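Local coordinates for RBSTP2229 gene product (Geobacillus stearothermophilus, PDB 1T6A), which is of unknown function and belongs to the DUF1885 family, combining a long helix with a four-stranded antiparallel sheet packed on a second helix, at residues 69-74 / 80-85; 45-50 / 95-100; 113-116 / 120-123. One frame throughout, in Å; residues are numbered along the deposited sequence. Where two conformers were deposited one is given.

Contact 1 (69-74 / 80-85); sequences MAISVR and TFIDIA
The guanidinium of R74 lies over one face of the F81 ring, its plane 21° from that of the ring and its CZ 3.8 Å from the ring centroid, a stacked cation-pi pair. NH2 sits over the middle of the ring, while NH1 at the other end of the group is turned to the carboxylate of D83, which meets the guanidinium at its edge and nearly in its plane. This Arg-Phe-Asp cluster decorates one face of an antiparallel beta hairpin, strands 68-76 and 79-85, the latter at the border of the four-stranded sheet. The arginine chain runs straight through its first two torsions (chi1 -178°, chi2 176°) and then bends at chi3, which carries the charged end across the neighbouring strand. NH1 of R74 holds both carboxylate oxygens of D83: the salt bridge to OD1 is 2.7 Å, and a nearly linear hydrogen bond of 3.1 Å reaches the syn lone pair of OD2. In this conformer the ring thus packs one side of the group and the acid meets its edge. Three hydrogen-bonded pairs, A70 with A85, S72 with D83 and R74 with F81, join the backbones, and CA-H...O contacts fill the intervals. On the other face I71, I82 and I84 pack on F101, S102 and L109 of helix 92-109; V73, on the same face, is exposed. There I71 and I84 run side by side, and CG2 of I71 meets CG2 of I82 at 3.8 Å. At the end of this row SE of M69, a selenomethionine, touches CG2 of I84 at 3.7 Å. Back on the polar face, a water 2.7 Å from OG of S72 donates a hydrogen bond to OD2 of D83, also 2.7 Å away.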
loop_
_atom_site.group_PDB
_atom_site.type_symbol
_atom_site.label_atom_id
_atom_site.label_comp_id
_atom_site.label_asym_id
_atom_site.label_seq_id
_atom_site.Cartn_x
_atom_site.Cartn_y
_atom_site.Cartn_z
HETATM N N MSE A 69 -7.438 -10.707 9.310
HETATM C CA MSE A 69 -6.749 -11.987 9.308
HETATM C C MSE A 69 -5.812 -12.074 10.516
HETATM O O MSE A 69 -5.602 -11.084 11.223
HETATM C CB MSE A 69 -5.943 -12.147 8.002
HETATM C CG MSE A 69 -4.721 -11.250 7.893
HETATM SE SE MSE A 69 -3.933 -11.149 6.085
HETATM C CE MSE A 69 -5.289 -10.005 5.232
ATOM N N ALA A 70 -5.228 -13.250 10.705
ATOM C CA ALA A 70 -4.404 -13.549 11.860
ATOM C C ALA A 70 -3.122 -14.200 11.392
ATOM O O ALA A 70 -3.161 -15.152 10.597
ATOM C CB ALA A 70 -5.176 -14.495 12.804
ATOM N N ILE A 71 -1.994 -13.685 11.857
ATOM C CA ILE A 71 -0.691 -14.157 11.433
ATOM C C ILE A 71 0.093 -14.632 12.639
ATOM O O ILE A 71 0.198 -13.922 13.630
ATOM C CB ILE A 71 0.088 -13.018 10.694
ATOM C CG1 ILE A 71 -0.786 -12.405 9.592
ATOM C CG2 ILE A 71 1.375 -13.544 10.135
ATOM C CD1 ILE A 71 -0.121 -11.294 8.786
ATOM N N SER A 72 0.663 -15.828 12.530
ATOM C CA SER A 72 1.409 -16.449 13.614
ATOM C C SER A 72 2.578 -17.256 13.097
ATOM O O SER A 72 2.704 -17.510 11.881
ATOM C CB SER A 72 0.478 -17.355 14.426
ATOM O OG SER A 72 -0.196 -18.279 13.599
ATOM N N VAL A 73 3.463 -17.618 14.023
ATOM C CA VAL A 73 4.589 -18.463 13.733
ATOM C C VAL A 73 4.293 -19.865 14.272
ATOM O O VAL A 73 3.783 -20.013 15.367
ATOM C CB VAL A 73 5.867 -17.930 14.361
ATOM C CG1 VAL A 73 7.044 -18.845 14.064
ATOM C CG2 VAL A 73 6.136 -16.506 13.887
ATOM N N ARG A 74 4.619 -20.880 13.474
ATOM C CA ARG A 74 4.397 -22.271 13.820
ATOM C C ARG A 74 5.717 -23.011 13.666
ATOM O O ARG A 74 6.475 -22.744 12.724
ATOM C CB ARG A 74 3.333 -22.860 12.900
ATOM C CG ARG A 74 2.954 -24.306 13.172
ATOM C CD ARG A 74 1.826 -24.786 12.288
ATOM N NE ARG A 74 2.326 -25.661 11.236
ATOM C CZ ARG A 74 2.221 -25.458 9.929
ATOM N NH1 ARG A 74 1.631 -24.382 9.438
ATOM N NH2 ARG A 74 2.721 -26.359 9.100
ATOM N N THR A 80 9.957 -24.395 10.447
ATOM C CA THR A 80 9.310 -23.164 10.893
ATOM C C THR A 80 8.472 -22.588 9.754
ATOM O O THR A 80 8.900 -22.593 8.587
ATOM C CB THR A 80 10.348 -22.135 11.372
ATOM O OG1 THR A 80 11.160 -22.696 12.428
ATOM C CG2 THR A 80 9.690 -20.935 12.041
ATOM N N PHE A 81 7.292 -22.106 10.119
ATOM C CA PHE A 81 6.293 -21.630 9.194
ATOM C C PHE A 81 5.749 -20.281 9.632
ATOM O O PHE A 81 5.658 -20.000 10.848
ATOM C CB PHE A 81 5.088 -22.577 9.156
ATOM C CG PHE A 81 5.428 -23.999 8.803
ATOM C CD1 PHE A 81 5.189 -24.495 7.536
ATOM C CD2 PHE A 81 5.972 -24.838 9.754
ATOM C CE1 PHE A 81 5.479 -25.818 7.237
ATOM C CE2 PHE A 81 6.283 -26.140 9.450
ATOM C CZ PHE A 81 6.035 -26.630 8.200
ATOM N N ILE A 82 5.334 -19.471 8.657
ATOM C CA ILE A 82 4.443 -18.354 8.952
ATOM C C ILE A 82 3.064 -18.695 8.432
ATOM O O ILE A 82 2.925 -19.040 7.286
ATOM C CB ILE A 82 4.973 -17.046 8.361
ATOM C CG1 ILE A 82 6.330 -16.731 8.964
ATOM C CG2 ILE A 82 3.987 -15.918 8.639
ATOM C CD1 ILE A 82 6.990 -15.469 8.408
ATOM N N ASP A 83 2.058 -18.647 9.303
ATOM C CA ASP A 83 0.692 -19.000 8.968
ATOM C C ASP A 83 -0.124 -17.728 8.862
ATOM O O ASP A 83 -0.014 -16.862 9.720
ATOM C CB ASP A 83 0.023 -19.847 10.061
ATOM C CG ASP A 83 0.461 -21.304 10.062
ATOM O OD1 ASP A 83 0.812 -21.842 8.995
ATOM O OD2 ASP A 83 0.487 -22.005 11.114
ATOM N N ILE A 84 -0.958 -17.643 7.829
ATOM C CA ILE A 84 -1.942 -16.579 7.688
ATOM C C ILE A 84 -3.301 -17.226 7.636
ATOM O O ILE A 84 -3.613 -17.945 6.686
ATOM C CB ILE A 84 -1.683 -15.744 6.425
ATOM C CG1 ILE A 84 -0.301 -15.120 6.511
ATOM C CG2 ILE A 84 -2.765 -14.670 6.270
ATOM C CD1 ILE A 84 0.142 -14.498 5.235
ATOM N N ALA A 85 -4.087 -17.010 8.687
ATOM C CA ALA A 85 -5.422 -17.564 8.818
ATOM C C ALA A 85 -6.482 -16.505 8.542
ATOM O O ALA A 85 -6.496 -15.444 9.165
ATOM C CB ALA A 85 -5.623 -18.139 10.243
HETATM O O HOH W 1 0.349 -20.886 13.615
#

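Contact 2 (45-50 / 95-100); sequences AFPYTV and KGKANE
K97 sends its aliphatic chain from the helix across P47 and the edge of the Y48 ring, so that methylenes, not its charged end, make the contact. CB of K97 lies near the plane of the tyrosine ring, 3.5 Å from OH and 3.8 Å from CE2 of Y48. A bend at chi2 (-67°) then swings the chain off the phenol, and CD and CE run past the proline and the last turn of helix 16-45. CE of K97 approaches CD of P47 at 3.8 Å, and CD of K97 comes within 3.5 Å of the carbonyl O of A45. The contact thus joins helix 92-109 to the connection in which the long helix 16-45 gives way to strand 48-53, one of the two edge strands of the antiparallel sheet within this chain. P47 is the centre of an inverse gamma turn here, closed by a weak hydrogen bond from the backbone N of Y48 to O of F46, and it turns the chain into the strand. The phenol OH of Y48 is hydrogen-bonded to OD1 of D94 of helix 92-109, which probably steadies the ring edge beside K97. Y66 packs on both P47 and K97. Beside the lysine chain, one water donates to O of A45 at 2.7 Å and to OE1 of E100 at 2.6 Å, linking the C-terminal end of helix 16-45 to the side of helix 92-109.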
loop_
_atom_site.group_PDB
_atom_site.type_symbol
_atom_site.label_atom_id
_atom_site.label_comp_id
_atom_site.label_asym_id
_atom_site.label_seq_id
_atom_site.Cartn_x
_atom_site.Cartn_y
_atom_site.Cartn_z
ATOM N N ALA A 45 -3.814 -0.205 -0.071
ATOM C CA ALA A 45 -3.054 -1.434 -0.245
ATOM C C ALA A 45 -2.865 -2.175 1.097
ATOM O O ALA A 45 -2.613 -3.367 1.099
ATOM C CB ALA A 45 -1.712 -1.125 -0.865
ATOM N N PHE A 46 -2.973 -1.462 2.219
ATOM C CA PHE A 46 -2.919 -2.074 3.561
ATOM C C PHE A 46 -3.999 -1.512 4.461
ATOM O O PHE A 46 -3.724 -0.711 5.377
ATOM C CB PHE A 46 -1.551 -1.870 4.190
ATOM C CG PHE A 46 -1.278 -2.783 5.345
ATOM C CD1 PHE A 46 -0.913 -4.100 5.134
ATOM C CD2 PHE A 46 -1.375 -2.314 6.652
ATOM C CE1 PHE A 46 -0.658 -4.961 6.229
ATOM C CE2 PHE A 46 -1.120 -3.157 7.736
ATOM C CZ PHE A 46 -0.763 -4.480 7.520
ATOM N N PRO A 47 -5.230 -1.920 4.207
ATOM C CA PRO A 47 -6.384 -1.410 4.956
ATOM C C PRO A 47 -6.597 -2.159 6.286
ATOM O O PRO A 47 -7.667 -2.644 6.567
ATOM C CB PRO A 47 -7.535 -1.669 3.997
ATOM C CG PRO A 47 -7.130 -2.935 3.309
ATOM C CD PRO A 47 -5.631 -2.908 3.185
ATOM N N TYR A 48 -5.558 -2.245 7.095
ATOM C CA TYR A 48 -5.634 -2.965 8.349
ATOM C C TYR A 48 -4.948 -2.186 9.447
ATOM O O TYR A 48 -4.026 -1.432 9.192
ATOM C CB TYR A 48 -4.959 -4.332 8.213
ATOM C CG TYR A 48 -5.596 -5.216 7.174
ATOM C CD1 TYR A 48 -6.807 -5.864 7.428
ATOM C CD2 TYR A 48 -5.006 -5.391 5.928
ATOM C CE1 TYR A 48 -7.401 -6.673 6.468
ATOM C CE2 TYR A 48 -5.604 -6.193 4.959
ATOM C CZ TYR A 48 -6.785 -6.835 5.240
ATOM O OH TYR A 48 -7.367 -7.623 4.292
ATOM N N THR A 49 -5.410 -2.406 10.670
ATOM C CA THR A 49 -4.714 -2.000 11.886
ATOM C C THR A 49 -4.145 -3.261 12.529
ATOM O O THR A 49 -4.842 -4.252 12.632
ATOM C CB THR A 49 -5.732 -1.358 12.854
ATOM O OG1 THR A 49 -6.343 -0.214 12.235
ATOM C CG2 THR A 49 -5.034 -0.810 14.094
ATOM N N VAL A 50 -2.889 -3.209 12.968
ATOM C CA VAL A 50 -2.199 -4.354 13.550
ATOM C C VAL A 50 -2.187 -4.310 15.090
ATOM O O VAL A 50 -1.789 -3.307 15.692
ATOM C CB VAL A 50 -0.739 -4.415 13.049
ATOM C CG1 VAL A 50 0.027 -5.576 13.693
ATOM C CG2 VAL A 50 -0.697 -4.546 11.541
ATOM N N LYS A 95 -9.022 -11.860 1.113
ATOM C CA LYS A 95 -8.356 -12.962 0.446
ATOM C C LYS A 95 -7.251 -12.426 -0.461
ATOM O O LYS A 95 -6.133 -12.926 -0.443
ATOM C CB LYS A 95 -9.333 -13.797 -0.387
ATOM C CG LYS A 95 -10.313 -14.635 0.446
ATOM C CD LYS A 95 -11.312 -15.382 -0.472
ATOM C CE LYS A 95 -12.504 -15.958 0.275
ATOM N NZ LYS A 95 -13.093 -14.981 1.239
ATOM N N GLY A 96 -7.587 -11.422 -1.262
ATOM C CA GLY A 96 -6.627 -10.770 -2.121
ATOM C C GLY A 96 -5.467 -10.167 -1.352
ATOM O O GLY A 96 -4.310 -10.357 -1.732
ATOM N N LYS A 97 -5.752 -9.468 -0.257
ATOM C CA LYS A 97 -4.678 -8.866 0.515
ATOM C C LYS A 97 -3.775 -9.925 1.134
ATOM O O LYS A 97 -2.556 -9.772 1.126
ATOM C CB LYS A 97 -5.211 -7.926 1.585
ATOM C CG LYS A 97 -5.954 -6.727 1.029
ATOM C CD LYS A 97 -5.020 -5.797 0.279
ATOM C CE LYS A 97 -5.763 -4.584 -0.202
ATOM N NZ LYS A 97 -6.415 -4.865 -1.447
ATOM N N ALA A 98 -4.357 -11.026 1.601
ATOM C CA ALA A 98 -3.570 -12.103 2.199
ATOM C C ALA A 98 -2.686 -12.708 1.132
ATOM O O ALA A 98 -1.531 -13.000 1.383
ATOM C CB ALA A 98 -4.480 -13.204 2.829
ATOM N N ASN A 99 -3.232 -12.896 -0.063
ATOM C CA ASN A 99 -2.445 -13.431 -1.169
ATOM C C ASN A 99 -1.263 -12.508 -1.486
ATOM O O ASN A 99 -0.144 -12.974 -1.634
ATOM C CB ASN A 99 -3.313 -13.599 -2.423
ATOM C CG ASN A 99 -4.110 -14.880 -2.422
ATOM O OD1 ASN A 99 -3.743 -15.861 -1.763
ATOM N ND2 ASN A 99 -5.214 -14.888 -3.179
ATOM N N GLU A 100 -1.519 -11.200 -1.543
ATOM C CA GLU A 100 -0.481 -10.207 -1.838
ATOM C C GLU A 100 0.646 -10.219 -0.792
ATOM O O GLU A 100 1.816 -10.246 -1.130
ATOM C CB GLU A 100 -1.091 -8.799 -1.914
ATOM C CG GLU A 100 -1.911 -8.575 -3.168
ATOM C CD GLU A 100 -2.912 -7.431 -3.055
ATOM O OE1 GLU A 100 -2.648 -6.453 -2.324
ATOM O OE2 GLU A 100 -3.967 -7.502 -3.728
HETATM O O HOH W 2 -1.570 -5.394 -0.263
#

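Contact 3 (113-116 / 120-123); sequences LHLF and TMVF
L113 and M121 hold the close part of the contact, a reciprocal pair of backbone hydrogen bonds in which each N reaches the other residue's O at 2.9 Å. The bond from L113 N is the straighter, 167° at the hydrogen against 159° for the one returned by M121 N. Next to it CA of T120 comes to 3.2 Å from the O of L113, a CA-H...O contact beside the non-hydrogen-bonded pair of H114 with T120. The side chains on the L113 face pack more loosely. M121, a selenomethionine, bends at chi3 (62°), leaving SE 4.3 Å from CD2 of L113. Its nearer neighbour is L115, just beyond the strand, whose CD1 branch crosses to within 3.9 Å of the same SE. L115 also touches N99 of helix 92-109, and a nitrate ion, probably from the crystallisation liquor, lies about 4 Å from its side chain. The opposite face is the solvent side, where the exposed H114 and T120 run alongside each other. The imidazole presents its edge to the threonine, with CD2 of H114 3.6 Å from OG1 of T120. Its NE2 is occupied by a hydrogen bond to the carboxylate of E112 on the same strand, which is consistent with the CD2 edge being the one turned to the threonine. T120 and V122 also lean on E112. Farther along, F123 packs on A106 and K107 of the helix, and a backbone hydrogen bond joins it to G111. Strands 111-114 and 120-123 form a short two-stranded antiparallel beta hairpin, closing the chain at its C-terminal end beside helix 92-109.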
loop_
_atom_site.group_PDB
_atom_site.type_symbol
_atom_site.label_atom_id
_atom_site.label_comp_id
_atom_site.label_asym_id
_atom_site.label_seq_id
_atom_site.Cartn_x
_atom_site.Cartn_y
_atom_site.Cartn_z
ATOM N N LEU A 113 5.815 -21.635 -0.343
ATOM C CA LEU A 113 4.518 -21.038 -0.071
ATOM C C LEU A 113 3.379 -21.959 -0.495
ATOM O O LEU A 113 3.304 -22.363 -1.641
ATOM C CB LEU A 113 4.385 -19.712 -0.831
ATOM C CG LEU A 113 3.155 -18.858 -0.530
ATOM C CD1 LEU A 113 3.157 -18.383 0.911
ATOM C CD2 LEU A 113 3.167 -17.652 -1.453
ATOM N N HIS A 114 2.483 -22.268 0.432
ATOM C CA HIS A 114 1.287 -23.038 0.140
ATOM C C HIS A 114 0.099 -22.105 0.275
ATOM O O HIS A 114 -0.330 -21.780 1.382
ATOM C CB HIS A 114 1.166 -24.230 1.089
ATOM C CG HIS A 114 2.455 -24.973 1.288
ATOM N ND1 HIS A 114 3.272 -24.771 2.383
ATOM C CD2 HIS A 114 3.071 -25.907 0.527
ATOM C CE1 HIS A 114 4.334 -25.553 2.290
ATOM N NE2 HIS A 114 4.238 -26.250 1.170
ATOM N N LEU A 115 -0.389 -21.645 -0.868
ATOM C CA LEU A 115 -1.502 -20.711 -0.929
ATOM C C LEU A 115 -2.817 -21.436 -0.675
ATOM O O LEU A 115 -2.918 -22.639 -0.904
ATOM C CB LEU A 115 -1.529 -20.054 -2.295
ATOM C CG LEU A 115 -0.332 -19.123 -2.547
ATOM C CD1 LEU A 115 -0.056 -18.939 -4.022
ATOM C CD2 LEU A 115 -0.591 -17.783 -1.923
ATOM N N PHE A 116 -3.836 -20.717 -0.228
ATOM C CA PHE A 116 -5.083 -21.397 0.133
ATOM C C PHE A 116 -5.826 -21.884 -1.113
ATOM O O PHE A 116 -6.709 -22.700 -1.007
ATOM C CB PHE A 116 -6.001 -20.569 1.059
ATOM C CG PHE A 116 -6.288 -19.188 0.563
ATOM C CD1 PHE A 116 -7.279 -18.963 -0.383
ATOM C CD2 PHE A 116 -5.571 -18.121 1.051
ATOM C CE1 PHE A 116 -7.542 -17.671 -0.837
ATOM C CE2 PHE A 116 -5.800 -16.852 0.608
ATOM C CZ PHE A 116 -6.795 -16.614 -0.336
ATOM N N THR A 120 1.260 -24.187 -4.904
ATOM C CA THR A 120 2.519 -24.139 -4.184
ATOM C C THR A 120 3.546 -23.354 -5.015
ATOM O O THR A 120 3.719 -23.625 -6.196
ATOM C CB THR A 120 3.003 -25.577 -3.932
ATOM O OG1 THR A 120 2.157 -26.194 -2.953
ATOM C CG2 THR A 120 4.376 -25.603 -3.284
HETATM N N MSE A 121 4.219 -22.383 -4.405
HETATM C CA MSE A 121 5.296 -21.648 -5.080
HETATM C C MSE A 121 6.614 -21.810 -4.292
HETATM O O MSE A 121 6.654 -21.579 -3.083
HETATM C CB MSE A 121 4.942 -20.164 -5.197
HETATM C CG MSE A 121 3.577 -19.848 -5.802
HETATM SE SE MSE A 121 3.225 -17.905 -5.779
HETATM C CE MSE A 121 4.713 -17.423 -6.921
ATOM N N VAL A 122 7.690 -22.194 -4.972
ATOM C CA VAL A 122 8.991 -22.403 -4.325
ATOM C C VAL A 122 9.975 -21.270 -4.631
ATOM O O VAL A 122 10.241 -20.969 -5.788
ATOM C CB VAL A 122 9.610 -23.766 -4.734
ATOM C CG1 VAL A 122 10.997 -23.959 -4.136
ATOM C CG2 VAL A 122 8.691 -24.916 -4.317
ATOM N N PHE A 123 10.503 -20.649 -3.577
ATOM C CA PHE A 123 11.528 -19.608 -3.679
ATOM C C PHE A 123 12.861 -20.076 -3.090
ATOM O O PHE A 123 13.060 -20.016 -1.879
ATOM C CB PHE A 123 11.048 -18.354 -2.955
ATOM C CG PHE A 123 9.804 -17.777 -3.528
ATOM C CD1 PHE A 123 9.863 -16.720 -4.414
ATOM C CD2 PHE A 123 8.558 -18.297 -3.191
ATOM C CE1 PHE A 123 8.705 -16.174 -4.949
ATOM C CE2 PHE A 123 7.399 -17.760 -3.731
ATOM C CZ PHE A 123 7.475 -16.698 -4.604
#

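How the contacts relate
Contacts 1 and 3 are surface hairpins joined by backbone hydrogen bonds, whereas contact 2 is partly buried, lies nearer the centre of the chain and rests on side-chain packing plus one bridging water. Helix 92-109 is the element they share: it follows strand 79-85 of contact 1, supplies one segment of contact 2 and runs into strand 111-114 of contact 3. Contact 1 is nested within the loop that contact 2 closes, and M69 CE reaches Y48 OH at 3.3 Å. N99 meets F116 between contacts 2 and 3, while contacts 1 and 3 do not touch. Of the three, contact 1 alone carries a salt bridge and a cation-pi stack.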